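Local coordinates for protein LbpB B-lobe (Moraxella bovis, PDB 3UAQ) that probably binds host lactoferrin at the bacterial surface as a lipoprotein, as a step towards acquiring iron from it, at residues Gly56-Ile61 against Ile87-Thr92; Val80-Asn85 against Asp178-Val183; His91-Pro96 against Tyr156-Asn161; Lys100-Arg105 against Asp152-Tyr157. All blocks are in the same frame, centred on the assembly; numbering follows the deposited sequence.

Contact 1 of 4, residues Gly56-Ile61 against Ile87-Thr92; sequences GSVLAI and ITTAHT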
loop_
_atom_site.group_PDB
_atom_site.type_symbol
_atom_site.label_atom_id
_atom_site.label_comp_id
_atom_site.label_asym_id
_atom_site.label_seq_id
_atom_site.Cartn_x
_atom_site.Cartn_y
_atom_site.Cartn_z
ATOM N N GLY A 56 8.897 -18.140 10.904
ATOM C CA GLY A 56 8.610 -16.728 11.039
ATOM C C GLY A 56 7.561 -16.419 9.989
ATOM O O GLY A 56 6.756 -15.494 10.134
ATOM N N SER A 57 7.554 -17.221 8.927
ATOM C CA SER A 57 6.930 -16.815 7.677
ATOM C C SER A 57 7.185 -17.797 6.543
ATOM O O SER A 57 8.181 -18.521 6.553
ATOM C CB SER A 57 7.495 -15.460 7.280
ATOM O OG SER A 57 8.856 -15.381 7.650
ATOM N N VAL A 58 6.290 -17.822 5.560
ATOM C CA VAL A 58 6.564 -18.578 4.339
ATOM C C VAL A 58 6.000 -17.933 3.075
ATOM O O VAL A 58 5.413 -16.833 3.105
ATOM C CB VAL A 58 6.088 -20.052 4.439
ATOM C CG1 VAL A 58 7.204 -20.928 4.987
ATOM C CG2 VAL A 58 4.859 -20.149 5.308
ATOM N N LEU A 59 6.168 -18.647 1.964
ATOM C CA LEU A 59 6.106 -18.037 0.646
ATOM C C LEU A 59 6.042 -19.067 -0.488
ATOM O O LEU A 59 6.847 -19.998 -0.528
ATOM C CB LEU A 59 7.342 -17.165 0.502
ATOM C CG LEU A 59 7.455 -16.151 -0.618
ATOM C CD1 LEU A 59 8.354 -15.022 -0.139
ATOM C CD2 LEU A 59 8.009 -16.818 -1.864
ATOM N N ALA A 60 5.084 -18.900 -1.400
ATOM C CA ALA A 60 4.941 -19.794 -2.555
ATOM C C ALA A 60 4.561 -19.050 -3.840
ATOM O O ALA A 60 4.540 -17.814 -3.897
ATOM C CB ALA A 60 3.920 -20.922 -2.266
ATOM N N ILE A 61 4.239 -19.830 -4.866
ATOM C CA ILE A 61 4.186 -19.339 -6.235
ATOM C C ILE A 61 2.950 -19.888 -6.960
ATOM O O ILE A 61 2.491 -20.984 -6.652
ATOM C CB ILE A 61 5.486 -19.736 -6.949
ATOM C CG1 ILE A 61 6.375 -20.523 -5.975
ATOM C CG2 ILE A 61 6.226 -18.507 -7.428
ATOM C CD1 ILE A 61 7.711 -21.000 -6.546
ATOM N N ILE A 87 7.709 -24.259 -1.207
ATOM C CA ILE A 87 7.407 -23.252 -0.196
ATOM C C ILE A 87 8.680 -22.767 0.468
ATOM O O ILE A 87 9.187 -23.388 1.403
ATOM C CB ILE A 87 6.447 -23.768 0.892
ATOM C CG1 ILE A 87 5.136 -24.246 0.266
ATOM C CG2 ILE A 87 6.188 -22.683 1.928
ATOM C CD1 ILE A 87 4.120 -24.733 1.277
ATOM N N THR A 88 9.192 -21.650 -0.027
ATOM C CA THR A 88 10.357 -21.020 0.567
ATOM C C THR A 88 9.988 -20.505 1.953
ATOM O O THR A 88 8.848 -20.088 2.187
ATOM C CB THR A 88 10.874 -19.857 -0.301
ATOM O OG1 THR A 88 10.773 -18.625 0.427
ATOM C CG2 THR A 88 10.074 -19.751 -1.607
ATOM N N THR A 89 10.943 -20.557 2.875
ATOM C CA THR A 89 10.746 -20.012 4.213
ATOM C C THR A 89 11.346 -18.608 4.284
ATOM O O THR A 89 12.344 -18.319 3.614
ATOM C CB THR A 89 11.382 -20.915 5.286
ATOM O OG1 THR A 89 10.594 -22.104 5.437
ATOM C CG2 THR A 89 11.468 -20.192 6.629
ATOM N N ALA A 90 10.736 -17.737 5.085
ATOM C CA ALA A 90 11.242 -16.376 5.250
ATOM C C ALA A 90 11.788 -16.135 6.656
ATOM O O ALA A 90 11.116 -16.422 7.649
ATOM C CB ALA A 90 10.160 -15.369 4.925
ATOM N N HIS A 91 13.005 -15.603 6.737
ATOM C CA HIS A 91 13.589 -15.237 8.024
ATOM C C HIS A 91 13.601 -13.719 8.173
ATOM O O HIS A 91 14.030 -13.183 9.198
ATOM C CB HIS A 91 15.003 -15.804 8.167
ATOM C CG HIS A 91 15.127 -17.234 7.729
ATOM N ND1 HIS A 91 14.867 -18.292 8.569
ATOM C CD2 HIS A 91 15.490 -17.771 6.544
ATOM C CE1 HIS A 91 15.057 -19.428 7.917
ATOM N NE2 HIS A 91 15.438 -19.138 6.682
ATOM N N THR A 92 13.130 -13.040 7.130
ATOM C CA THR A 92 12.931 -11.597 7.150
ATOM C C THR A 92 11.815 -11.211 6.182
ATOM O O THR A 92 11.333 -12.046 5.411
ATOM C CB THR A 92 14.241 -10.832 6.802
ATOM O OG1 THR A 92 13.924 -9.524 6.307
ATOM C CG2 THR A 92 15.046 -11.577 5.749
#

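Contact 2 of 4, residues Val80-Asn85 against Asp178-Val183; sequences VPLDEN and DFVTDV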
loop_
_atom_site.group_PDB
_atom_site.type_symbol
_atom_site.label_atom_id
_atom_site.label_comp_id
_atom_site.label_asym_id
_atom_site.label_seq_id
_atom_site.Cartn_x
_atom_site.Cartn_y
_atom_site.Cartn_z
ATOM N N VAL A 80 -1.305 -29.225 -12.772
ATOM C CA VAL A 80 -0.181 -28.738 -11.984
ATOM C C VAL A 80 -0.585 -28.629 -10.514
ATOM O O VAL A 80 -1.212 -27.651 -10.100
ATOM C CB VAL A 80 0.354 -27.381 -12.500
ATOM C CG1 VAL A 80 1.653 -27.024 -11.803
ATOM C CG2 VAL A 80 0.577 -27.423 -13.994
ATOM N N PRO A 81 -0.238 -29.651 -9.723
ATOM C CA PRO A 81 -0.489 -29.606 -8.278
ATOM C C PRO A 81 0.489 -28.660 -7.583
ATOM O O PRO A 81 1.520 -28.294 -8.157
ATOM C CB PRO A 81 -0.224 -31.045 -7.836
ATOM C CG PRO A 81 0.752 -31.582 -8.857
ATOM C CD PRO A 81 0.359 -30.930 -10.153
ATOM N N LEU A 82 0.160 -28.251 -6.366
ATOM C CA LEU A 82 1.089 -27.479 -5.560
ATOM C C LEU A 82 2.136 -28.427 -4.972
ATOM O O LEU A 82 1.886 -29.629 -4.831
ATOM C CB LEU A 82 0.337 -26.747 -4.450
ATOM C CG LEU A 82 -0.532 -25.562 -4.885
ATOM C CD1 LEU A 82 -1.981 -25.723 -4.416
ATOM C CD2 LEU A 82 0.053 -24.253 -4.367
ATOM N N ASP A 83 3.313 -27.897 -4.648
ATOM C CA ASP A 83 4.375 -28.714 -4.068
ATOM C C ASP A 83 4.937 -28.045 -2.817
ATOM O O ASP A 83 5.506 -26.955 -2.885
ATOM C CB ASP A 83 5.486 -28.973 -5.092
ATOM C CG ASP A 83 6.427 -30.087 -4.666
ATOM O OD1 ASP A 83 6.122 -30.777 -3.672
ATOM O OD2 ASP A 83 7.464 -30.282 -5.335
ATOM N N GLU A 84 4.778 -28.704 -1.674
ATOM C CA GLU A 84 5.199 -28.128 -0.404
ATOM C C GLU A 84 6.701 -27.892 -0.357
ATOM O O GLU A 84 7.203 -27.249 0.560
ATOM C CB GLU A 84 4.769 -29.013 0.768
ATOM C CG GLU A 84 5.488 -30.343 0.848
ATOM C CD GLU A 84 5.387 -30.971 2.219
ATOM O OE1 GLU A 84 4.530 -31.862 2.399
ATOM O OE2 GLU A 84 6.165 -30.573 3.115
ATOM N N ASN A 85 7.417 -28.415 -1.345
ATOM C CA ASN A 85 8.857 -28.219 -1.417
ATOM C C ASN A 85 9.204 -26.908 -2.092
ATOM O O ASN A 85 10.336 -26.435 -1.993
ATOM C CB ASN A 85 9.524 -29.387 -2.144
ATOM C CG ASN A 85 9.414 -30.693 -1.373
ATOM O OD1 ASN A 85 8.639 -30.806 -0.436
ATOM N ND2 ASN A 85 10.182 -31.685 -1.778
ATOM N N ASP A 178 -5.919 -15.059 1.986
ATOM C CA ASP A 178 -5.751 -15.131 0.541
ATOM C C ASP A 178 -5.398 -16.567 0.181
ATOM O O ASP A 178 -4.976 -17.351 1.044
ATOM C CB ASP A 178 -4.624 -14.206 0.075
ATOM C CG ASP A 178 -4.991 -12.736 0.158
ATOM O OD1 ASP A 178 -5.785 -12.273 -0.690
ATOM O OD2 ASP A 178 -4.470 -12.042 1.060
ATOM N N PHE A 179 -5.554 -16.913 -1.093
ATOM C CA PHE A 179 -5.293 -18.275 -1.527
ATOM C C PHE A 179 -4.860 -18.371 -2.986
ATOM O O PHE A 179 -5.177 -17.502 -3.811
ATOM C CB PHE A 179 -6.551 -19.120 -1.335
ATOM C CG PHE A 179 -7.669 -18.747 -2.263
ATOM C CD1 PHE A 179 -8.564 -17.747 -1.918
ATOM C CD2 PHE A 179 -7.816 -19.380 -3.493
ATOM C CE1 PHE A 179 -9.599 -17.391 -2.776
ATOM C CE2 PHE A 179 -8.845 -19.027 -4.353
ATOM C CZ PHE A 179 -9.739 -18.031 -3.993
ATOM N N VAL A 180 -4.140 -19.444 -3.298
ATOM C CA VAL A 180 -3.889 -19.822 -4.676
ATOM C C VAL A 180 -4.121 -21.311 -4.800
ATOM O O VAL A 180 -3.716 -22.088 -3.932
ATOM C CB VAL A 180 -2.454 -19.472 -5.130
ATOM C CG1 VAL A 180 -1.421 -20.192 -4.272
ATOM C CG2 VAL A 180 -2.269 -19.824 -6.594
ATOM N N THR A 181 -4.798 -21.700 -5.874
ATOM C CA THR A 181 -5.173 -23.093 -6.080
ATOM C C THR A 181 -4.180 -23.751 -7.009
ATOM O O THR A 181 -3.305 -23.091 -7.566
ATOM C CB THR A 181 -6.551 -23.220 -6.746
ATOM O OG1 THR A 181 -6.439 -22.873 -8.134
ATOM C CG2 THR A 181 -7.577 -22.313 -6.072
ATOM N N ASP A 182 -4.331 -25.056 -7.193
ATOM C CA ASP A 182 -3.603 -25.755 -8.241
ATOM C C ASP A 182 -4.164 -25.314 -9.583
ATOM O O ASP A 182 -5.023 -24.432 -9.638
ATOM C CB ASP A 182 -3.756 -27.265 -8.074
ATOM C CG ASP A 182 -5.209 -27.712 -8.133
ATOM O OD1 ASP A 182 -6.107 -26.840 -8.192
ATOM O OD2 ASP A 182 -5.458 -28.937 -8.112
ATOM N N VAL A 183 -3.682 -25.913 -10.664
ATOM C CA VAL A 183 -4.252 -25.621 -11.971
ATOM C C VAL A 183 -4.528 -26.884 -12.780
ATOM O O VAL A 183 -3.654 -27.739 -12.945
ATOM C CB VAL A 183 -3.387 -24.622 -12.773
ATOM C CG1 VAL A 183 -1.961 -24.621 -12.268
ATOM C CG2 VAL A 183 -3.452 -24.924 -14.262
#

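Contact 3 of 4, residues His91-Pro96 against Tyr156-Asn161; sequences HTNPLP and YYYGDN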
loop_
_atom_site.group_PDB
_atom_site.type_symbol
_atom_site.label_atom_id
_atom_site.label_comp_id
_atom_site.label_asym_id
_atom_site.label_seq_id
_atom_site.Cartn_x
_atom_site.Cartn_y
_atom_site.Cartn_z
ATOM N N HIS A 91 13.005 -15.603 6.737
ATOM C CA HIS A 91 13.589 -15.237 8.024
ATOM C C HIS A 91 13.601 -13.719 8.173
ATOM O O HIS A 91 14.030 -13.183 9.198
ATOM C CB HIS A 91 15.003 -15.804 8.167
ATOM C CG HIS A 91 15.127 -17.234 7.729
ATOM N ND1 HIS A 91 14.867 -18.292 8.569
ATOM C CD2 HIS A 91 15.490 -17.771 6.544
ATOM C CE1 HIS A 91 15.057 -19.428 7.917
ATOM N NE2 HIS A 91 15.438 -19.138 6.682
ATOM N N THR A 92 13.130 -13.040 7.130
ATOM C CA THR A 92 12.931 -11.597 7.150
ATOM C C THR A 92 11.815 -11.211 6.182
ATOM O O THR A 92 11.333 -12.046 5.411
ATOM C CB THR A 92 14.241 -10.832 6.802
ATOM O OG1 THR A 92 13.924 -9.524 6.307
ATOM C CG2 THR A 92 15.046 -11.577 5.749
ATOM N N ASN A 93 11.400 -9.951 6.230
ATOM C CA ASN A 93 10.389 -9.450 5.305
ATOM C C ASN A 93 10.749 -9.780 3.850
ATOM O O ASN A 93 11.693 -9.218 3.294
ATOM C CB ASN A 93 10.203 -7.942 5.494
ATOM C CG ASN A 93 9.085 -7.384 4.647
ATOM O OD1 ASN A 93 8.207 -8.120 4.193
ATOM N ND2 ASN A 93 9.107 -6.073 4.430
ATOM N N PRO A 94 9.986 -10.696 3.232
ATOM C CA PRO A 94 10.263 -11.286 1.917
ATOM C C PRO A 94 9.876 -10.378 0.752
ATOM O O PRO A 94 10.217 -10.677 -0.391
ATOM C CB PRO A 94 9.355 -12.511 1.911
ATOM C CG PRO A 94 8.173 -12.067 2.702
ATOM C CD PRO A 94 8.741 -11.230 3.813
ATOM N N LEU A 95 9.147 -9.302 1.030
ATOM C CA LEU A 95 8.618 -8.447 -0.037
ATOM C C LEU A 95 9.667 -7.647 -0.820
ATOM O O LEU A 95 9.584 -7.568 -2.039
ATOM C CB LEU A 95 7.499 -7.545 0.482
ATOM C CG LEU A 95 6.172 -8.306 0.468
ATOM C CD1 LEU A 95 5.511 -8.340 1.838
ATOM C CD2 LEU A 95 5.242 -7.734 -0.582
ATOM N N PRO A 96 10.646 -7.039 -0.128
ATOM C CA PRO A 96 11.802 -6.492 -0.859
ATOM C C PRO A 96 12.323 -7.474 -1.916
ATOM O O PRO A 96 12.355 -7.158 -3.116
ATOM C CB PRO A 96 12.838 -6.304 0.244
ATOM C CG PRO A 96 11.998 -5.965 1.453
ATOM C CD PRO A 96 10.666 -6.673 1.302
ATOM N N TYR A 156 2.322 -14.928 0.220
ATOM C CA TYR A 156 3.207 -14.866 1.375
ATOM C C TYR A 156 2.468 -14.689 2.699
ATOM O O TYR A 156 1.302 -14.270 2.741
ATOM C CB TYR A 156 4.199 -13.715 1.197
ATOM C CG TYR A 156 3.502 -12.378 1.099
ATOM C CD1 TYR A 156 3.168 -11.668 2.241
ATOM C CD2 TYR A 156 3.155 -11.833 -0.133
ATOM C CE1 TYR A 156 2.520 -10.446 2.164
ATOM C CE2 TYR A 156 2.505 -10.608 -0.220
ATOM C CZ TYR A 156 2.189 -9.919 0.934
ATOM O OH TYR A 156 1.542 -8.700 0.864
ATOM N N TYR A 157 3.170 -15.018 3.778
ATOM C CA TYR A 157 2.778 -14.571 5.110
ATOM C C TYR A 157 4.044 -14.426 5.951
ATOM O O TYR A 157 4.935 -15.272 5.902
ATOM C CB TYR A 157 1.775 -15.534 5.764
ATOM C CG TYR A 157 2.356 -16.404 6.864
ATOM C CD1 TYR A 157 2.596 -15.893 8.140
ATOM C CD2 TYR A 157 2.645 -17.743 6.635
ATOM C CE1 TYR A 157 3.126 -16.693 9.151
ATOM C CE2 TYR A 157 3.173 -18.551 7.639
ATOM C CZ TYR A 157 3.411 -18.023 8.894
ATOM O OH TYR A 157 3.938 -18.823 9.891
ATOM N N TYR A 158 4.122 -13.343 6.714
ATOM C CA TYR A 158 5.292 -13.063 7.526
ATOM C C TYR A 158 4.894 -12.354 8.810
ATOM O O TYR A 158 3.812 -11.771 8.902
ATOM C CB TYR A 158 6.288 -12.209 6.738
ATOM C CG TYR A 158 7.456 -11.693 7.548
ATOM C CD1 TYR A 158 8.407 -12.560 8.062
ATOM C CD2 TYR A 158 7.610 -10.336 7.796
ATOM C CE1 TYR A 158 9.480 -12.094 8.805
ATOM C CE2 TYR A 158 8.680 -9.859 8.536
ATOM C CZ TYR A 158 9.613 -10.746 9.039
ATOM O OH TYR A 158 10.684 -10.292 9.775
ATOM N N GLY A 159 5.775 -12.415 9.802
ATOM C CA GLY A 159 5.537 -11.750 11.068
ATOM C C GLY A 159 6.822 -11.239 11.687
ATOM O O GLY A 159 7.846 -11.921 11.661
ATOM N N ASP A 160 6.769 -10.029 12.234
ATOM C CA ASP A 160 7.891 -9.473 12.983
ATOM C C ASP A 160 7.557 -9.449 14.466
ATOM O O ASP A 160 6.411 -9.194 14.842
ATOM C CB ASP A 160 8.227 -8.063 12.491
ATOM C CG ASP A 160 9.381 -8.054 11.508
ATOM O OD1 ASP A 160 10.369 -8.786 11.749
ATOM O OD2 ASP A 160 9.296 -7.320 10.497
ATOM N N ASN A 161 8.558 -9.721 15.300
ATOM C CA ASN A 161 8.368 -9.777 16.749
ATOM C C ASN A 161 7.276 -10.754 17.165
ATOM O O ASN A 161 6.158 -10.340 17.480
ATOM C CB ASN A 161 8.038 -8.394 17.319
ATOM C CG ASN A 161 8.718 -7.276 16.564
ATOM O OD1 ASN A 161 8.075 -6.300 16.169
ATOM N ND2 ASN A 161 10.026 -7.411 16.355
#

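Contact 4 of 4, residues Lys100-Arg105 against Asp152-Tyr157; sequences KELQER and DGYLYY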
loop_
_atom_site.group_PDB
_atom_site.type_symbol
_atom_site.label_atom_id
_atom_site.label_comp_id
_atom_site.label_asym_id
_atom_site.label_seq_id
_atom_site.Cartn_x
_atom_site.Cartn_y
_atom_site.Cartn_z
ATOM N N LYS A 100 11.920 -7.219 -5.994
ATOM C CA LYS A 100 13.165 -7.146 -6.739
ATOM C C LYS A 100 13.178 -8.213 -7.829
ATOM O O LYS A 100 13.528 -7.935 -8.976
ATOM C CB LYS A 100 14.351 -7.316 -5.786
ATOM C CG LYS A 100 15.710 -7.023 -6.398
ATOM C CD LYS A 100 16.812 -7.754 -5.630
ATOM C CE LYS A 100 18.111 -7.848 -6.433
ATOM N NZ LYS A 100 18.974 -6.619 -6.327
ATOM N N GLU A 101 12.784 -9.427 -7.460
ATOM C CA GLU A 101 12.644 -10.527 -8.410
ATOM C C GLU A 101 11.815 -10.120 -9.626
ATOM O O GLU A 101 12.276 -10.202 -10.770
ATOM C CB GLU A 101 11.967 -11.716 -7.724
ATOM C CG GLU A 101 12.909 -12.690 -7.046
ATOM C CD GLU A 101 13.114 -13.944 -7.866
ATOM O OE1 GLU A 101 14.157 -14.607 -7.684
ATOM O OE2 GLU A 101 12.233 -14.267 -8.690
ATOM N N LEU A 102 10.583 -9.691 -9.372
ATOM C CA LEU A 102 9.674 -9.340 -10.454
ATOM C C LEU A 102 10.171 -8.114 -11.234
ATOM O O LEU A 102 9.939 -7.998 -12.438
ATOM C CB LEU A 102 8.259 -9.139 -9.903
ATOM C CG LEU A 102 7.706 -10.381 -9.185
ATOM C CD1 LEU A 102 6.567 -10.028 -8.239
ATOM C CD2 LEU A 102 7.279 -11.464 -10.180
ATOM N N GLN A 103 10.875 -7.213 -10.553
ATOM C CA GLN A 103 11.469 -6.054 -11.215
ATOM C C GLN A 103 12.544 -6.474 -12.210
ATOM O O GLN A 103 12.692 -5.862 -13.271
ATOM C CB GLN A 103 12.067 -5.090 -10.191
ATOM C CG GLN A 103 11.109 -3.997 -9.739
ATOM C CD GLN A 103 11.640 -3.208 -8.555
ATOM O OE1 GLN A 103 12.564 -3.645 -7.863
ATOM N NE2 GLN A 103 11.057 -2.038 -8.317
ATOM N N GLU A 104 13.293 -7.515 -11.860
ATOM C CA GLU A 104 14.378 -8.000 -12.709
ATOM C C GLU A 104 13.875 -8.867 -13.870
ATOM O O GLU A 104 14.366 -8.753 -14.996
ATOM C CB GLU A 104 15.407 -8.774 -11.876
ATOM C CG GLU A 104 16.696 -8.002 -11.610
ATOM C CD GLU A 104 17.024 -7.857 -10.129
ATOM O OE1 GLU A 104 16.923 -8.855 -9.379
ATOM O OE2 GLU A 104 17.391 -6.736 -9.715
ATOM N N ARG A 105 12.894 -9.724 -13.599
ATOM C CA ARG A 105 12.431 -10.693 -14.598
ATOM C C ARG A 105 11.360 -10.122 -15.515
ATOM O O ARG A 105 11.181 -10.584 -16.645
ATOM C CB ARG A 105 11.896 -11.954 -13.918
ATOM C CG ARG A 105 12.760 -12.447 -12.782
ATOM C CD ARG A 105 12.715 -13.956 -12.682
ATOM N NE ARG A 105 11.895 -14.435 -11.571
ATOM C CZ ARG A 105 10.730 -15.061 -11.714
ATOM N NH1 ARG A 105 10.234 -15.282 -12.925
ATOM N NH2 ARG A 105 10.061 -15.468 -10.646
ATOM N N ASP A 152 4.340 -13.445 -13.403
ATOM C CA ASP A 152 4.596 -14.341 -12.279
ATOM C C ASP A 152 4.192 -13.685 -10.964
ATOM O O ASP A 152 4.135 -12.453 -10.854
ATOM C CB ASP A 152 6.071 -14.765 -12.252
ATOM C CG ASP A 152 6.318 -16.094 -12.968
ATOM O OD1 ASP A 152 5.604 -17.075 -12.662
ATOM O OD2 ASP A 152 7.227 -16.158 -13.829
ATOM N N GLY A 153 3.906 -14.514 -9.966
ATOM C CA GLY A 153 3.489 -13.994 -8.680
ATOM C C GLY A 153 3.846 -14.865 -7.491
ATOM O O GLY A 153 4.413 -15.948 -7.630
ATOM N N TYR A 154 3.496 -14.380 -6.308
ATOM C CA TYR A 154 3.856 -15.040 -5.067
ATOM C C TYR A 154 2.782 -14.798 -4.025
ATOM O O TYR A 154 2.200 -13.703 -3.970
ATOM C CB TYR A 154 5.169 -14.469 -4.536
ATOM C CG TYR A 154 6.396 -14.865 -5.322
ATOM C CD1 TYR A 154 6.867 -14.079 -6.363
ATOM C CD2 TYR A 154 7.088 -16.024 -5.014
ATOM C CE1 TYR A 154 7.994 -14.442 -7.078
ATOM C CE2 TYR A 154 8.217 -16.392 -5.718
ATOM C CZ TYR A 154 8.668 -15.601 -6.750
ATOM O OH TYR A 154 9.797 -15.983 -7.449
ATOM N N LEU A 155 2.524 -15.818 -3.204
ATOM C CA LEU A 155 1.696 -15.650 -2.012
ATOM C C LEU A 155 2.567 -15.777 -0.769
ATOM O O LEU A 155 3.452 -16.628 -0.704
ATOM C CB LEU A 155 0.559 -16.673 -1.969
ATOM C CG LEU A 155 -0.836 -16.118 -2.265
ATOM C CD1 LEU A 155 -1.203 -16.358 -3.712
ATOM C CD2 LEU A 155 -1.863 -16.749 -1.354
ATOM N N TYR A 156 2.322 -14.928 0.220
ATOM C CA TYR A 156 3.207 -14.866 1.375
ATOM C C TYR A 156 2.468 -14.689 2.699
ATOM O O TYR A 156 1.302 -14.270 2.741
ATOM C CB TYR A 156 4.199 -13.715 1.197
ATOM C CG TYR A 156 3.502 -12.378 1.099
ATOM C CD1 TYR A 156 3.168 -11.668 2.241
ATOM C CD2 TYR A 156 3.155 -11.833 -0.133
ATOM C CE1 TYR A 156 2.520 -10.446 2.164
ATOM C CE2 TYR A 156 2.505 -10.608 -0.220
ATOM C CZ TYR A 156 2.189 -9.919 0.934
ATOM O OH TYR A 156 1.542 -8.700 0.864
ATOM N N TYR A 157 3.170 -15.018 3.778
ATOM C CA TYR A 157 2.778 -14.571 5.110
ATOM C C TYR A 157 4.044 -14.426 5.951
ATOM O O TYR A 157 4.935 -15.272 5.902
ATOM C CB TYR A 157 1.775 -15.534 5.764
ATOM C CG TYR A 157 2.356 -16.404 6.864
ATOM C CD1 TYR A 157 2.596 -15.893 8.140
ATOM C CD2 TYR A 157 2.645 -17.743 6.635
ATOM C CE1 TYR A 157 3.126 -16.693 9.151
ATOM C CE2 TYR A 157 3.173 -18.551 7.639
ATOM C CZ TYR A 157 3.411 -18.023 8.894
ATOM O OH TYR A 157 3.938 -18.823 9.891
#

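Contact 1 of 4, residues Gly56-Ile61 against Ile87-Thr92
The amide of A90 donates to the carbonyl oxygen of S57, with A90 N 3.0 Å from S57 O and the N-H pointing almost straight at it (177°). At L59, two residues on from S57, the carbonyl oxygen receives the CA-H of I87, with I87 CA 3.3 Å from L59 O. Between these points V58 faces T89 as an antiparallel non-hydrogen-bonded pair, and L59 pairs with T88. Packing differs on the two faces. On the V58 side, CG2 of I87 rests 3.6 Å from CB of V58; it is placed there with CG2 anti to the I87 backbone N, while CG1 turns toward A60. CG1 of V58 also touches T89 OG1 at 3.6 Å. On the other face, L59 crosses T88 at a slant and brings its CD2 branch to the T88 methyl CG2, again at 3.6 Å. Strand 146-159 lies along the other edge of 57-60, bonding V58 to Y157 and A60 to L155 through the backbone. Strand 57-60 is thus an inner strand and 88-89 its short outer neighbour, a short antiparallel pairing at the edge of the beta sheet of the N-lobe handle domain.

Contact 2 of 4, residues Val80-Asn85 against Asp178-Val183
V80 and V183 pair through both of their backbone polar groups. V80 N donates to V183 O at 2.8 Å, and V183 N returns a bond to V80 O at 3.1 Å. Their side chains lie side by side and point the same way, with CG1 of V183 set 3.6 Å from CB of V80. V80 has CG1 anti to its own N (chi1 -171°), which leaves CG2 on the backbone-N side, also within touch of V183 CG1. The V80 carbonyl oxygen has a second neighbour in D182, whose CB packs 3.3 Å away. This is an antiparallel hydrogen-bonded pair, and it adds the short strand 79-80 to the end of strand 170-184, one of the long strands of the beta barrel; a piece of the chain that belongs with the handle is thereby laid against the barrel. L82 continues the contact past P81, by contact of its side chain alone. Its CD1 lies over the backbone, 3.7 Å from D182 N and close to the carbonyl carbon of T181, and CD2 reaches CG1 of V180 at 4.3 Å. L82 also bonds through its backbone to N330 and packs on L326 and F333 of barrel strands 320-326 and 332-340. The D182 carboxylate turns to R187 in a salt bridge, while T181 OG1 donates to D182 O in the carbonyl plane, on a lone pair, 2.6 Å away.

Contact 3 of 4, residues His91-Pro96 against Tyr156-Asn161
The backbone of T92 and N93 lies over one face of the Y158 ring, in the loop that leads from strand 88-89 into helix 95-105, where that loop crosses the long strand 146-159 of the handle sheet. CA of N93 makes a CH-pi contact, 3.9 Å from the centroid of the Y158 ring and 21° off its normal. Toward the ring's rim sit N93 N, 3.4 Å from Y158 CZ, and the carbonyl carbon of T92, 3.6 Å from Y158 CE1. P94 adds its CD, 3.9 Å from CB of Y158, at the root of the same side chain. One residue on, L95 of helix 95-105 meets Y156 at about a right angle, its methyl CD1 lying over the ring face as a second CH-pi contact, 4.0 Å from the Y156 centroid. With CG anti to the backbone N (chi1 172°), the Y158 side chain extends alongside the loop, and chi2 turns its face to T92 and N93. Further out, P94 also touches L59 of strand 57-60, while L95 and Y156 share K122 of strand 121-128 as a neighbour. The Y158 hydroxyl makes a weak bond to D160 OD1, and on the ring face turned from the loop D160 N stands over the rim, 4.1 Å above the Y158 ring plane.

Contact 4 of 4, residues Lys100-Arg105 against Asp152-Tyr157
OE2 of E101 has three donors from two side chains: it takes bonds from NE and NH2 of R105, one helical turn on, and a weak one from the hydroxyl of Y154 across the contact. R105 approaches side-on, giving both nitrogens to this one oxygen, with R105 NE at 2.9 Å and NH2 at 3.2 Å from E101 OE2. The oxygen lies in the guanidinium plane, only 2° out of it, but NE reaches it from above the carboxylate plane whereas NH2 comes nearly along the C-O bond. Y154 OH stands 3.2 Å from E101 OE2, its ring almost perpendicular to the carboxylate. The remaining nitrogen of the guanidinium, R105 NH1, reaches the strand in a salt bridge with D152 OD2 at 3.3 Å, meeting the acid from above its plane. Bends at chi2 and chi3 (-147° and -105°) turn the arginine so that its edge serves both carboxylates. D152 OD2 also bonds the hydroxyl of Y106, just after the helix, so OD2 has two partners. Beside the polar cluster L102 packs against the strand, its CD2 3.4 Å from D152 O and 4.4 Å from Y154 CE1, meeting the tyrosine ring at its edge; it also touches I126 and T128 of strand 121-128. Helix segment 100-105 runs antiparallel to strand segment 152-157, their axes 9.6 Å apart at closest approach, a helix lying on a beta sheet of the handle domain and joined to it by a surface salt-bridge network.

Overall arrangement
Contact 2 is the most buried and lies nearest the chain centre, whereas contact 4 is at the surface and contacts 1 and 3 are partly buried. Contacts 1 and 2 are strand pairings carried by backbone bonds and aliphatic side chains; contact 3 works through tyrosine ring faces, and contact 4 largely through charge, beside one leucine. Contacts 3 and 4 hold the same pair of elements, helix 95-105 and strand 146-159, at different points along them. Contact 1 reaches the same sheet, since strands 57-60 and 146-159 are neighbours in it. L155 turns instead to V180 and F179, linking that handle strand to the barrel strand of contact 2.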